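Long-range contacts in YohF (Salmonella typhimurium, PDB 6WON), which probably acts as an acetoin dehydrogenase, an NAD(P)-dependent oxidoreductase of the short-chain dehydrogenase/reductase family: residues Val143-Pro148 / Val180-Pro185; Ile8-Asp13 / Gly32-Ser37; Glu57-Asp62 / Ala70-His75; His217-Leu222 / Leu239-Gly244. One frame throughout, in Å; residues are numbered along the deposited sequence.

Contact 1. Residues Val143-Pro148 / Val180-Pro185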
loop_
_atom_site.group_PDB
_atom_site.type_symbol
_atom_site.label_atom_id
_atom_site.label_comp_id
_atom_site.label_asym_id
_atom_site.label_seq_id
_atom_site.Cartn_x
_atom_site.Cartn_y
_atom_site.Cartn_z
ATOM N N VAL B 143 0.386 -9.159 -9.851
ATOM C CA VAL B 143 -0.509 -8.333 -9.039
ATOM C C VAL B 143 -0.808 -9.020 -7.719
ATOM O O VAL B 143 -1.110 -8.351 -6.724
ATOM C CB VAL B 143 -1.823 -7.997 -9.763
ATOM C CG1 VAL B 143 -1.559 -7.032 -10.887
ATOM C CG2 VAL B 143 -2.541 -9.283 -10.261
ATOM N N HIS B 144 -0.681 -10.349 -7.669
ATOM C CA HIS B 144 -0.975 -11.074 -6.443
ATOM C C HIS B 144 0.169 -11.047 -5.437
ATOM O O HIS B 144 0.066 -11.689 -4.380
ATOM C CB HIS B 144 -1.396 -12.488 -6.812
ATOM C CG HIS B 144 -2.565 -12.500 -7.749
ATOM N ND1 HIS B 144 -3.798 -11.999 -7.389
ATOM C CD2 HIS B 144 -2.670 -12.871 -9.049
ATOM C CE1 HIS B 144 -4.626 -12.102 -8.416
ATOM N NE2 HIS B 144 -3.968 -12.637 -9.430
ATOM N N GLU B 145 1.242 -10.312 -5.731
ATOM C CA GLU B 145 2.124 -9.812 -4.674
ATOM C C GLU B 145 1.398 -8.831 -3.753
ATOM O O GLU B 145 1.875 -8.563 -2.641
ATOM C CB GLU B 145 3.350 -9.123 -5.307
ATOM C CG GLU B 145 4.343 -8.487 -4.327
ATOM C CD GLU B 145 5.326 -7.532 -4.990
ATOM O OE1 GLU B 145 5.578 -7.648 -6.215
ATOM O OE2 GLU B 145 5.869 -6.665 -4.273
ATOM N N HIS B 146 0.243 -8.303 -4.187
ATOM C CA HIS B 146 -0.451 -7.217 -3.509
ATOM C C HIS B 146 -1.892 -7.528 -3.138
ATOM O O HIS B 146 -2.384 -6.993 -2.131
ATOM C CB HIS B 146 -0.428 -5.947 -4.388
ATOM C CG HIS B 146 0.949 -5.547 -4.813
ATOM N ND1 HIS B 146 1.860 -4.992 -3.939
ATOM C CD2 HIS B 146 1.590 -5.665 -6.000
ATOM C CE1 HIS B 146 3.001 -4.776 -4.570
ATOM N NE2 HIS B 146 2.864 -5.173 -5.823
ATOM N N THR B 147 -2.583 -8.364 -3.909
ATOM C CA THR B 147 -4.003 -8.619 -3.700
ATOM C C THR B 147 -4.233 -10.103 -3.955
ATOM O O THR B 147 -3.517 -10.704 -4.762
ATOM C CB THR B 147 -4.865 -7.734 -4.632
ATOM O OG1 THR B 147 -6.269 -7.956 -4.403
ATOM C CG2 THR B 147 -4.535 -8.006 -6.117
ATOM N N PRO B 148 -5.150 -10.740 -3.231
ATOM C CA PRO B 148 -5.224 -12.207 -3.280
ATOM C C PRO B 148 -5.839 -12.709 -4.577
ATOM O O PRO B 148 -6.656 -12.039 -5.208
ATOM C CB PRO B 148 -6.120 -12.560 -2.083
ATOM C CG PRO B 148 -7.012 -11.335 -1.926
ATOM C CD PRO B 148 -6.118 -10.164 -2.277
ATOM N N VAL B 180 17.455 -3.563 -7.342
ATOM C CA VAL B 180 16.570 -4.725 -7.292
ATOM C C VAL B 180 15.126 -4.249 -7.266
ATOM O O VAL B 180 14.718 -3.522 -6.346
ATOM C CB VAL B 180 16.861 -5.613 -6.075
ATOM C CG1 VAL B 180 16.004 -6.883 -6.126
ATOM C CG2 VAL B 180 18.341 -5.959 -6.041
ATOM N N ASN B 181 14.345 -4.683 -8.251
ATOM C CA ASN B 181 12.947 -4.294 -8.326
ATOM C C ASN B 181 12.112 -5.504 -8.702
ATOM O O ASN B 181 12.619 -6.489 -9.244
ATOM C CB ASN B 181 12.729 -3.188 -9.362
ATOM C CG ASN B 181 13.426 -1.894 -8.982
ATOM O OD1 ASN B 181 12.930 -1.141 -8.140
ATOM N ND2 ASN B 181 14.568 -1.622 -9.612
ATOM N N ALA B 182 10.816 -5.407 -8.419
ATOM C CA ALA B 182 9.829 -6.347 -8.922
ATOM C C ALA B 182 9.017 -5.695 -10.042
ATOM O O ALA B 182 8.665 -4.514 -9.960
ATOM C CB ALA B 182 8.883 -6.805 -7.802
ATOM N N VAL B 183 8.731 -6.471 -11.086
ATOM C CA VAL B 183 7.686 -6.157 -12.054
ATOM C C VAL B 183 6.544 -7.129 -11.817
ATOM O O VAL B 183 6.759 -8.347 -11.779
ATOM C CB VAL B 183 8.189 -6.255 -13.506
ATOM C CG1 VAL B 183 7.037 -6.016 -14.486
ATOM C CG2 VAL B 183 9.306 -5.257 -13.748
ATOM N N ALA B 184 5.333 -6.594 -11.667
ATOM C CA ALA B 184 4.173 -7.333 -11.160
ATOM C C ALA B 184 3.116 -7.384 -12.254
ATOM O O ALA B 184 2.291 -6.460 -12.367
ATOM C CB ALA B 184 3.624 -6.665 -9.890
ATOM N N PRO B 185 3.117 -8.415 -13.105
ATOM C CA PRO B 185 2.159 -8.437 -14.218
ATOM C C PRO B 185 0.742 -8.715 -13.738
ATOM O O PRO B 185 0.519 -9.410 -12.748
ATOM C CB PRO B 185 2.673 -9.573 -15.113
ATOM C CG PRO B 185 4.116 -9.787 -14.697
ATOM C CD PRO B 185 4.089 -9.522 -13.202
#
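V143 N gives its hydrogen to P185 O at 2.9 Å. The N-H points at the oxygen with an angle of 149°, and the nitrogen stands well above the carbonyl plane. The V143 side chain lies beside the same acceptor, with CG1 3.7 Å from P185 O. Further back along the strand, E145 OE1 rests 3.8 Å from A182 CB. Chi1 of E145 (177°) turns CG away from its own N, and the extended chain carries the carboxylate across to the strand. H146 comes up with its ring edge to the methyl of A184, NE2 to CB 4.4 Å. This is the loop after strand 135-140 of a Rossmann-type sheet, meeting the end of the next strand, 178-185. In SDR enzymes this region borders the active site. The polar ends are held from outside: T141 and S238 both bond to E145 OE1, and S238 also bonds to H146 NE2. Within the loop, V143 O accepts from H146 N and T147 N. H144 ND1 bonds to T147 O at 2.9 Å, while V143 CG2 covers one face of the H144 ring over its centre. N249 of the second subunit bonds to T147 OG1 and P148 O.

Contact 2. Residues Ile8-Asp13 / Gly32-Ser37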
loop_
_atom_site.group_PDB
_atom_site.type_symbol
_atom_site.label_atom_id
_atom_site.label_comp_id
_atom_site.label_asym_id
_atom_site.label_seq_id
_atom_site.Cartn_x
_atom_site.Cartn_y
_atom_site.Cartn_z
ATOM N N ILE B 8 20.749 -12.847 -17.645
ATOM C CA ILE B 8 20.187 -14.184 -17.517
ATOM C C ILE B 8 18.706 -14.048 -17.204
ATOM O O ILE B 8 18.316 -13.277 -16.321
ATOM C CB ILE B 8 20.931 -15.003 -16.457
ATOM C CG1 ILE B 8 22.297 -15.391 -17.030
ATOM C CG2 ILE B 8 20.116 -16.238 -16.086
ATOM C CD1 ILE B 8 23.219 -15.962 -16.022
ATOM N N VAL B 9 17.881 -14.749 -17.974
ATOM C CA VAL B 9 16.436 -14.737 -17.813
ATOM C C VAL B 9 16.006 -16.179 -17.620
ATOM O O VAL B 9 16.205 -17.014 -18.518
ATOM C CB VAL B 9 15.727 -14.116 -19.027
ATOM C CG1 VAL B 9 14.236 -13.979 -18.751
ATOM C CG2 VAL B 9 16.357 -12.760 -19.394
ATOM N N THR B 10 15.415 -16.478 -16.465
ATOM C CA THR B 10 14.970 -17.846 -16.241
ATOM C C THR B 10 13.666 -18.111 -16.979
ATOM O O THR B 10 12.856 -17.207 -17.207
ATOM C CB THR B 10 14.797 -18.142 -14.748
ATOM O OG1 THR B 10 13.765 -17.318 -14.199
ATOM C CG2 THR B 10 16.101 -17.886 -14.008
ATOM N N ALA B 11 13.475 -19.375 -17.358
ATOM C CA ALA B 11 12.265 -19.823 -18.042
ATOM C C ALA B 11 11.996 -18.980 -19.282
ATOM O O ALA B 11 10.862 -18.589 -19.560
ATOM C CB ALA B 11 11.057 -19.819 -17.092
ATOM N N SER B 12 13.057 -18.679 -20.029
ATOM C CA SER B 12 12.947 -17.850 -21.222
ATOM C C SER B 12 12.723 -18.671 -22.478
ATOM O O SER B 12 12.930 -18.161 -23.587
ATOM C CB SER B 12 14.188 -16.966 -21.380
ATOM O OG SER B 12 15.360 -17.668 -21.008
ATOM N N ASP B 13 12.307 -19.934 -22.329
ATOM C CA ASP B 13 11.919 -20.743 -23.478
ATOM C C ASP B 13 10.608 -20.286 -24.109
ATOM O O ASP B 13 10.303 -20.716 -25.228
ATOM C CB ASP B 13 11.795 -22.212 -23.060
ATOM C CG ASP B 13 10.944 -22.390 -21.802
ATOM O OD1 ASP B 13 11.169 -21.669 -20.800
ATOM O OD2 ASP B 13 10.038 -23.242 -21.816
ATOM N N GLY B 32 21.694 -15.378 -21.282
ATOM C CA GLY B 32 21.513 -16.728 -20.779
ATOM C C GLY B 32 20.037 -17.073 -20.679
ATOM O O GLY B 32 19.241 -16.303 -20.130
ATOM N N ILE B 33 19.690 -18.250 -21.201
ATOM C CA ILE B 33 18.316 -18.739 -21.292
ATOM C C ILE B 33 18.225 -20.041 -20.506
ATOM O O ILE B 33 19.012 -20.961 -20.747
ATOM C CB ILE B 33 17.913 -18.965 -22.764
ATOM C CG1 ILE B 33 17.753 -17.640 -23.504
ATOM C CG2 ILE B 33 16.661 -19.823 -22.885
ATOM C CD1 ILE B 33 18.239 -17.699 -24.957
ATOM N N THR B 34 17.275 -20.132 -19.574
ATOM C CA THR B 34 17.017 -21.406 -18.907
ATOM C C THR B 34 15.642 -21.931 -19.297
ATOM O O THR B 34 14.736 -21.165 -19.642
ATOM C CB THR B 34 17.134 -21.318 -17.375
ATOM O OG1 THR B 34 15.898 -20.854 -16.790
ATOM C CG2 THR B 34 18.276 -20.409 -16.981
ATOM N N TRP B 35 15.504 -23.259 -19.253
ATOM C CA TRP B 35 14.284 -23.938 -19.652
ATOM C C TRP B 35 14.042 -25.137 -18.743
ATOM O O TRP B 35 14.983 -25.809 -18.299
ATOM C CB TRP B 35 14.348 -24.398 -21.119
ATOM C CG TRP B 35 15.534 -25.275 -21.444
ATOM C CD1 TRP B 35 16.780 -24.860 -21.815
ATOM C CD2 TRP B 35 15.573 -26.714 -21.449
ATOM N NE1 TRP B 35 17.594 -25.945 -22.046
ATOM C CE2 TRP B 35 16.881 -27.094 -21.826
ATOM C CE3 TRP B 35 14.634 -27.715 -21.160
ATOM C CZ2 TRP B 35 17.277 -28.433 -21.924
ATOM C CZ3 TRP B 35 15.031 -29.051 -21.260
ATOM C CH2 TRP B 35 16.342 -29.394 -21.636
ATOM N N HIS B 36 12.788 -25.415 -18.471
ATOM C CA HIS B 36 12.415 -26.498 -17.609
ATOM C C HIS B 36 12.160 -27.784 -18.390
ATOM O O HIS B 36 12.775 -28.733 -18.121
ATOM C CB HIS B 36 11.241 -26.124 -16.776
ATOM C CG HIS B 36 10.716 -27.239 -15.944
ATOM N ND1 HIS B 36 11.268 -27.599 -14.744
ATOM C CD2 HIS B 36 9.688 -28.082 -16.151
ATOM C CE1 HIS B 36 10.599 -28.609 -14.245
ATOM N NE2 HIS B 36 9.641 -28.927 -15.083
ATOM N N SER B 37 11.318 -27.756 -19.392
ATOM C CA SER B 37 11.088 -28.931 -20.222
ATOM C C SER B 37 11.011 -28.650 -21.715
ATOM O O SER B 37 11.022 -29.609 -22.498
ATOM C CB SER B 37 9.799 -29.647 -19.793
ATOM O OG SER B 37 8.680 -28.964 -20.305
HETATM O O HOH W 1 9.618 -25.410 -20.254
HETATM O O HOH W 2 11.221 -23.141 -18.649
#
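I8 and V9 pair in parallel with G32 and I33, so strands 6-9 and 30-35 lie side by side. The bond from V9 N to G32 O is 3.0 Å long and nearly straight, at 173°. T34 N reaches V9 O at 3.5 Å, a weak bond. I8 CA adds a CH...O contact to the same G32 O. Beyond the strand, the chain turns and S12 N makes another weak bond, to T34 O.

Hydroxyls supply the next group of contacts. S12 OG donates to V9 O at 2.7 Å, which folds the loop back over its own strand. With chi1 at 38°, OG is placed between the backbone N and carbonyl carbon, and it also presses on I33, 3.1 Å from CG2. T34 OG1 approaches the turn, 2.9 Å from A11 N and 3.2 Å from T10 CA. T10 OG1 instead bonds to N89 N.

Apolar contact is slight. I8 CG1 lies over G32 CA, and D13 CB meets W35 CB at 3.9 Å.

Two waters bridge the far end. One donates to D13 OD2 and accepts from S37 N. The other links D13 OD1 to H36 N, with its oxygen 2.6 Å from OD1.

The unit is the first beta-alpha-beta crossover of the Rossmann fold, with helix 15-27 between the strands. Its loop probably corresponds to the cofactor-binding turn of SDR enzymes. One firm bond joins the strands and weaker ones follow. S12 OG fixes its own loop, and water ties D13 to the backbone just beyond the second strand.

Contact 3. Residues Glu57-Asp62 / Ala70-His75; sequences ETIHLD and AQAIEH
I59 and A72 bring strand 56-60 against helix 71-80. The strand is outermost in the parallel Rossmann sheet, and the helix leads back across the sheet to strand 85-88. Segments 57-60 and 71-75 run nearly antiparallel, at 158°, with their axes 8.5 Å apart.

I59 has the most surface buried here. Its chi1 of -151° sets CG1 roughly anti to the backbone N, and this sends CD1 out along the helix surface. There CD1 lies 3.3 Å from A72 O and 3.6 Å from H75 CB. The I59 and H75 side chains cross at about a right angle. The CG2 branch of I59 stays closer to the strand and touches A72 CB.

A72 is the small residue at the middle of the contact. Its methyl is directed at the strand and fits between I59 and L61.

L61 follows the strand end and reaches the helix with both methyls. CD1 lies 4.2 Å from A72 CB and also touches A70 CA. CD2 packs on I73 CD1. L61 and I73 also both touch T10 and T34, so they join this contact to strand 30-35 (T34) and the loop after strand 6-9 (T10). L119 and C120 of helix 103-131 cover A70 and I73. Outside the apolar patch, E57 makes salt bridges to R79 and R55.

At the centre of the contact, the A72 methyl also meets backbone: CB lies 3.2 Å from H60 O.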
loop_
_atom_site.group_PDB
_atom_site.type_symbol
_atom_site.label_atom_id
_atom_site.label_comp_id
_atom_site.label_asym_id
_atom_site.label_seq_id
_atom_site.Cartn_x
_atom_site.Cartn_y
_atom_site.Cartn_z
ATOM N N GLU B 57 23.203 -18.391 -24.765
ATOM C CA GLU B 57 23.488 -19.713 -24.230
ATOM C C GLU B 57 22.264 -20.216 -23.479
ATOM O O GLU B 57 21.580 -19.438 -22.811
ATOM C CB GLU B 57 24.700 -19.689 -23.286
ATOM C CG GLU B 57 26.017 -19.324 -23.938
ATOM C CD GLU B 57 26.590 -20.439 -24.817
ATOM O OE1 GLU B 57 26.118 -21.595 -24.739
ATOM O OE2 GLU B 57 27.520 -20.151 -25.599
ATOM N N THR B 58 22.001 -21.522 -23.573
ATOM C CA THR B 58 20.852 -22.135 -22.919
ATOM C C THR B 58 21.302 -23.149 -21.869
ATOM O O THR B 58 22.391 -23.730 -21.958
ATOM C CB THR B 58 19.931 -22.846 -23.924
ATOM O OG1 THR B 58 20.667 -23.878 -24.582
ATOM C CG2 THR B 58 19.398 -21.871 -24.962
ATOM N N ILE B 59 20.450 -23.361 -20.868
ATOM C CA ILE B 59 20.716 -24.379 -19.862
ATOM C C ILE B 59 19.388 -24.847 -19.288
ATOM O O ILE B 59 18.441 -24.067 -19.140
ATOM C CB ILE B 59 21.681 -23.878 -18.759
ATOM C CG1 ILE B 59 22.468 -25.056 -18.191
ATOM C CG2 ILE B 59 20.950 -23.165 -17.631
ATOM C CD1 ILE B 59 23.660 -24.642 -17.369
ATOM N N HIS B 60 19.318 -26.147 -19.029
ATOM C CA HIS B 60 18.206 -26.732 -18.300
ATOM C C HIS B 60 18.230 -26.243 -16.859
ATOM O O HIS B 60 19.282 -26.239 -16.214
ATOM C CB HIS B 60 18.308 -28.262 -18.361
ATOM C CG HIS B 60 17.316 -28.982 -17.506
ATOM N ND1 HIS B 60 15.957 -28.767 -17.595
ATOM C CD2 HIS B 60 17.484 -29.938 -16.560
ATOM C CE1 HIS B 60 15.334 -29.548 -16.731
ATOM N NE2 HIS B 60 16.237 -30.269 -16.093
ATOM N N LEU B 61 17.075 -25.826 -16.353
ATOM C CA LEU B 61 16.930 -25.450 -14.951
ATOM C C LEU B 61 15.725 -26.181 -14.380
ATOM O O LEU B 61 14.607 -26.016 -14.880
ATOM C CB LEU B 61 16.772 -23.934 -14.803
ATOM C CG LEU B 61 16.509 -23.338 -13.414
ATOM C CD1 LEU B 61 17.685 -23.573 -12.487
ATOM C CD2 LEU B 61 16.203 -21.824 -13.530
ATOM N N ASP B 62 15.953 -27.002 -13.356
ATOM C CA ASP B 62 14.894 -27.732 -12.656
ATOM C C ASP B 62 14.865 -27.273 -11.195
ATOM O O ASP B 62 15.562 -27.831 -10.344
ATOM C CB ASP B 62 15.126 -29.233 -12.766
ATOM C CG ASP B 62 13.948 -30.042 -12.267
ATOM O OD1 ASP B 62 13.000 -29.439 -11.726
ATOM O OD2 ASP B 62 13.966 -31.285 -12.428
ATOM N N ALA B 70 19.453 -25.215 -8.512
ATOM C CA ALA B 70 19.827 -23.855 -8.860
ATOM C C ALA B 70 21.277 -23.746 -9.321
ATOM O O ALA B 70 21.661 -22.685 -9.833
ATOM C CB ALA B 70 19.567 -22.921 -7.670
ATOM N N GLN B 71 22.077 -24.813 -9.181
ATOM C CA GLN B 71 23.466 -24.755 -9.630
ATOM C C GLN B 71 23.572 -24.500 -11.132
ATOM O O GLN B 71 24.577 -23.946 -11.602
ATOM C CB GLN B 71 24.196 -26.040 -9.248
ATOM C CG GLN B 71 24.668 -26.071 -7.797
ATOM C CD GLN B 71 25.463 -24.828 -7.427
ATOM O OE1 GLN B 71 26.563 -24.594 -7.950
ATOM N NE2 GLN B 71 24.904 -24.016 -6.532
ATOM N N ALA B 72 22.541 -24.869 -11.900
ATOM C CA ALA B 72 22.560 -24.592 -13.335
ATOM C C ALA B 72 22.734 -23.098 -13.626
ATOM O O ALA B 72 23.263 -22.723 -14.681
ATOM C CB ALA B 72 21.280 -25.129 -13.978
ATOM N N ILE B 73 22.305 -22.231 -12.710
ATOM C CA ILE B 73 22.569 -20.803 -12.883
ATOM C C ILE B 73 24.066 -20.523 -12.834
ATOM O O ILE B 73 24.594 -19.743 -13.638
ATOM C CB ILE B 73 21.811 -19.994 -11.820
ATOM C CG1 ILE B 73 20.302 -20.214 -11.969
ATOM C CG2 ILE B 73 22.161 -18.511 -11.940
ATOM C CD1 ILE B 73 19.703 -19.605 -13.217
ATOM N N GLU B 74 24.773 -21.146 -11.888
ATOM C CA GLU B 74 26.217 -20.957 -11.797
ATOM C C GLU B 74 26.919 -21.479 -13.046
ATOM O O GLU B 74 27.895 -20.876 -13.516
ATOM C CB GLU B 74 26.756 -21.642 -10.540
ATOM C CG GLU B 74 28.278 -21.664 -10.429
ATOM C CD GLU B 74 28.880 -20.280 -10.233
ATOM O OE1 GLU B 74 28.146 -19.341 -9.853
ATOM O OE2 GLU B 74 30.101 -20.131 -10.462
ATOM N N HIS B 75 26.420 -22.580 -13.619
ATOM C CA HIS B 75 27.042 -23.108 -14.833
ATOM C C HIS B 75 26.818 -22.177 -16.020
ATOM O O HIS B 75 27.728 -21.969 -16.835
ATOM C CB HIS B 75 26.501 -24.499 -15.146
ATOM C CG HIS B 75 26.726 -25.490 -14.049
ATOM N ND1 HIS B 75 27.975 -25.760 -13.533
ATOM C CD2 HIS B 75 25.859 -26.278 -13.368
ATOM C CE1 HIS B 75 27.869 -26.670 -12.581
ATOM N NE2 HIS B 75 26.595 -27.002 -12.461
#

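Contact 4. Residues His217-Leu222 / Leu239-Gly244; sequences HEIASL and LIVDGG
V241 is the main bump of strand 238-241. It enters a hollow on helix 216-226 made by the carbonyl O of E218 and the side chains of I219 and L222. Its two methyls split the work. With chi1 at 177°, CG1 points away from V241 N and goes toward the first turn. It lies 3.6 Å from E218 O and 3.6 Å from I219 CD1. CG2 turns toward the next turn of the helix and meets L222 CD2 at 3.7 Å. V241 lies alongside both I219 and L222, but points the opposite way to each.

L222 is the return bump. CD2 wedges between two residues of the strand, with L239 CB at 3.7 Å on one flank and V241 CG2 on the other. The L222 and L239 side chains cross at about a right angle. I219 reaches across with the end of its chain alone, CD1 lying close to V241 CB as well. The side-chain contacts are all apolar; the polar atom they touch is E218 O. The axes of 217-222 and 239-241 stay 9.7 Å apart and run at 157°, close to antiparallel.

Past the strand, D242 OD1 accepts from G244 N at 3.0 Å, an Asx turn. V183 of strand 178-185 touches I219 and L222. The fourth subunit also packs here: its L239 on L239, its W225 on L222. E218 OE2 bonds to its S232 and also forms a salt bridge with R212 of its own chain.

A helix laid on the outermost strand, with both facing another subunit, is consistent with the interface formed by the last helix and strand of the Rossmann fold in SDR tetramers.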
loop_
_atom_site.group_PDB
_atom_site.type_symbol
_atom_site.label_atom_id
_atom_site.label_comp_id
_atom_site.label_asym_id
_atom_site.label_seq_id
_atom_site.Cartn_x
_atom_site.Cartn_y
_atom_site.Cartn_z
ATOM N N HIS B 217 5.279 -8.627 -24.605
ATOM C CA HIS B 217 6.057 -7.417 -24.864
ATOM C C HIS B 217 5.726 -6.312 -23.859
ATOM O O HIS B 217 6.616 -5.569 -23.434
ATOM C CB HIS B 217 5.828 -6.924 -26.291
ATOM C CG HIS B 217 6.508 -5.623 -26.579
ATOM N ND1 HIS B 217 7.880 -5.509 -26.682
ATOM C CD2 HIS B 217 6.013 -4.370 -26.745
ATOM C CE1 HIS B 217 8.199 -4.248 -26.922
ATOM N NE2 HIS B 217 7.084 -3.536 -26.963
ATOM N N GLU B 218 4.466 -6.217 -23.423
ATOM C CA GLU B 218 4.103 -5.163 -22.476
ATOM C C GLU B 218 4.719 -5.374 -21.092
ATOM O O GLU B 218 4.780 -4.421 -20.300
ATOM C CB GLU B 218 2.565 -5.029 -22.395
ATOM C CG GLU B 218 1.989 -4.284 -23.613
ATOM C CD GLU B 218 0.471 -4.432 -23.824
ATOM O OE1 GLU B 218 -0.139 -5.440 -23.390
ATOM O OE2 GLU B 218 -0.107 -3.520 -24.455
ATOM N N ILE B 219 5.184 -6.581 -20.774
ATOM C CA ILE B 219 6.020 -6.763 -19.583
ATOM C C ILE B 219 7.493 -6.573 -19.915
ATOM O O ILE B 219 8.226 -5.885 -19.198
ATOM C CB ILE B 219 5.782 -8.151 -18.954
ATOM C CG1 ILE B 219 4.305 -8.370 -18.656
ATOM C CG2 ILE B 219 6.611 -8.290 -17.685
ATOM C CD1 ILE B 219 3.723 -7.297 -17.739
ATOM N N ALA B 220 7.947 -7.207 -20.998
ATOM C CA ALA B 220 9.356 -7.141 -21.380
ATOM C C ALA B 220 9.835 -5.699 -21.536
ATOM O O ALA B 220 10.956 -5.365 -21.141
ATOM C CB ALA B 220 9.574 -7.931 -22.673
ATOM N N SER B 221 8.989 -4.823 -22.082
ATOM C CA SER B 221 9.410 -3.443 -22.303
ATOM C C SER B 221 9.834 -2.768 -21.001
ATOM O O SER B 221 10.852 -2.065 -20.957
ATOM C CB SER B 221 8.285 -2.660 -22.975
ATOM O OG SER B 221 8.703 -1.330 -23.231
ATOM N N LEU B 222 9.077 -2.980 -19.924
ATOM C CA LEU B 222 9.446 -2.376 -18.650
ATOM C C LEU B 222 10.693 -3.031 -18.074
ATOM O O LEU B 222 11.581 -2.343 -17.551
ATOM C CB LEU B 222 8.294 -2.479 -17.656
ATOM C CG LEU B 222 8.623 -1.837 -16.303
ATOM C CD1 LEU B 222 8.905 -0.339 -16.486
ATOM C CD2 LEU B 222 7.508 -2.061 -15.260
ATOM N N LEU B 239 6.654 -2.601 -9.590
ATOM C CA LEU B 239 6.079 -1.822 -10.683
ATOM C C LEU B 239 5.013 -2.683 -11.353
ATOM O O LEU B 239 5.323 -3.720 -11.952
ATOM C CB LEU B 239 7.161 -1.385 -11.671
ATOM C CG LEU B 239 8.384 -0.638 -11.111
ATOM C CD1 LEU B 239 9.150 0.073 -12.229
ATOM C CD2 LEU B 239 7.948 0.385 -10.066
ATOM N N ILE B 240 3.760 -2.260 -11.246
ATOM C CA ILE B 240 2.622 -3.099 -11.607
ATOM C C ILE B 240 2.171 -2.763 -13.018
ATOM O O ILE B 240 1.871 -1.602 -13.329
ATOM C CB ILE B 240 1.474 -2.919 -10.601
ATOM C CG1 ILE B 240 1.924 -3.364 -9.205
ATOM C CG2 ILE B 240 0.228 -3.664 -11.066
ATOM C CD1 ILE B 240 0.894 -3.027 -8.109
ATOM N N VAL B 241 2.109 -3.776 -13.865
ATOM C CA VAL B 241 1.714 -3.639 -15.268
ATOM C C VAL B 241 0.488 -4.528 -15.432
ATOM O O VAL B 241 0.599 -5.737 -15.646
ATOM C CB VAL B 241 2.833 -4.043 -16.233
ATOM C CG1 VAL B 241 2.365 -3.958 -17.673
ATOM C CG2 VAL B 241 4.088 -3.175 -16.016
ATOM N N ASP B 242 -0.710 -3.940 -15.310
ATOM C CA ASP B 242 -1.874 -4.800 -15.141
ATOM C C ASP B 242 -3.133 -4.287 -15.834
ATOM O O ASP B 242 -4.235 -4.738 -15.492
ATOM C CB ASP B 242 -2.151 -4.979 -13.647
ATOM C CG ASP B 242 -2.646 -3.693 -12.979
ATOM O OD1 ASP B 242 -2.600 -2.602 -13.599
ATOM O OD2 ASP B 242 -3.079 -3.774 -11.813
ATOM N N GLY B 243 -3.009 -3.358 -16.779
ATOM C CA GLY B 243 -4.168 -2.799 -17.460
ATOM C C GLY B 243 -5.258 -2.277 -16.537
ATOM O O GLY B 243 -6.444 -2.285 -16.889
ATOM N N GLY B 244 -4.869 -1.840 -15.340
ATOM C CA GLY B 244 -5.814 -1.319 -14.369
ATOM C C GLY B 244 -6.397 -2.348 -13.427
ATOM O O GLY B 244 -7.340 -2.022 -12.694
#

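All four contacts reach one parallel sheet. Contacts 2 and 3 hold neighbouring strands at one end, with centres 8 Å apart. Contacts 1 and 4 hold neighbouring strands at the other end, with centres 11 Å apart. Contacts 1, 2 and 4 are buried; contact 3 is only partly so. The two helix-on-strand contacts, 3 and 4, are apolar, but contact 4 is covered by another subunit while contact 3 meets none in the assembly. The two at strand ends, 1 and 2, are more polar and set the loops. The backbones of A182 and A184 bond to L239, and that of I33 to E57 and I59, which joins each pair into one sheet.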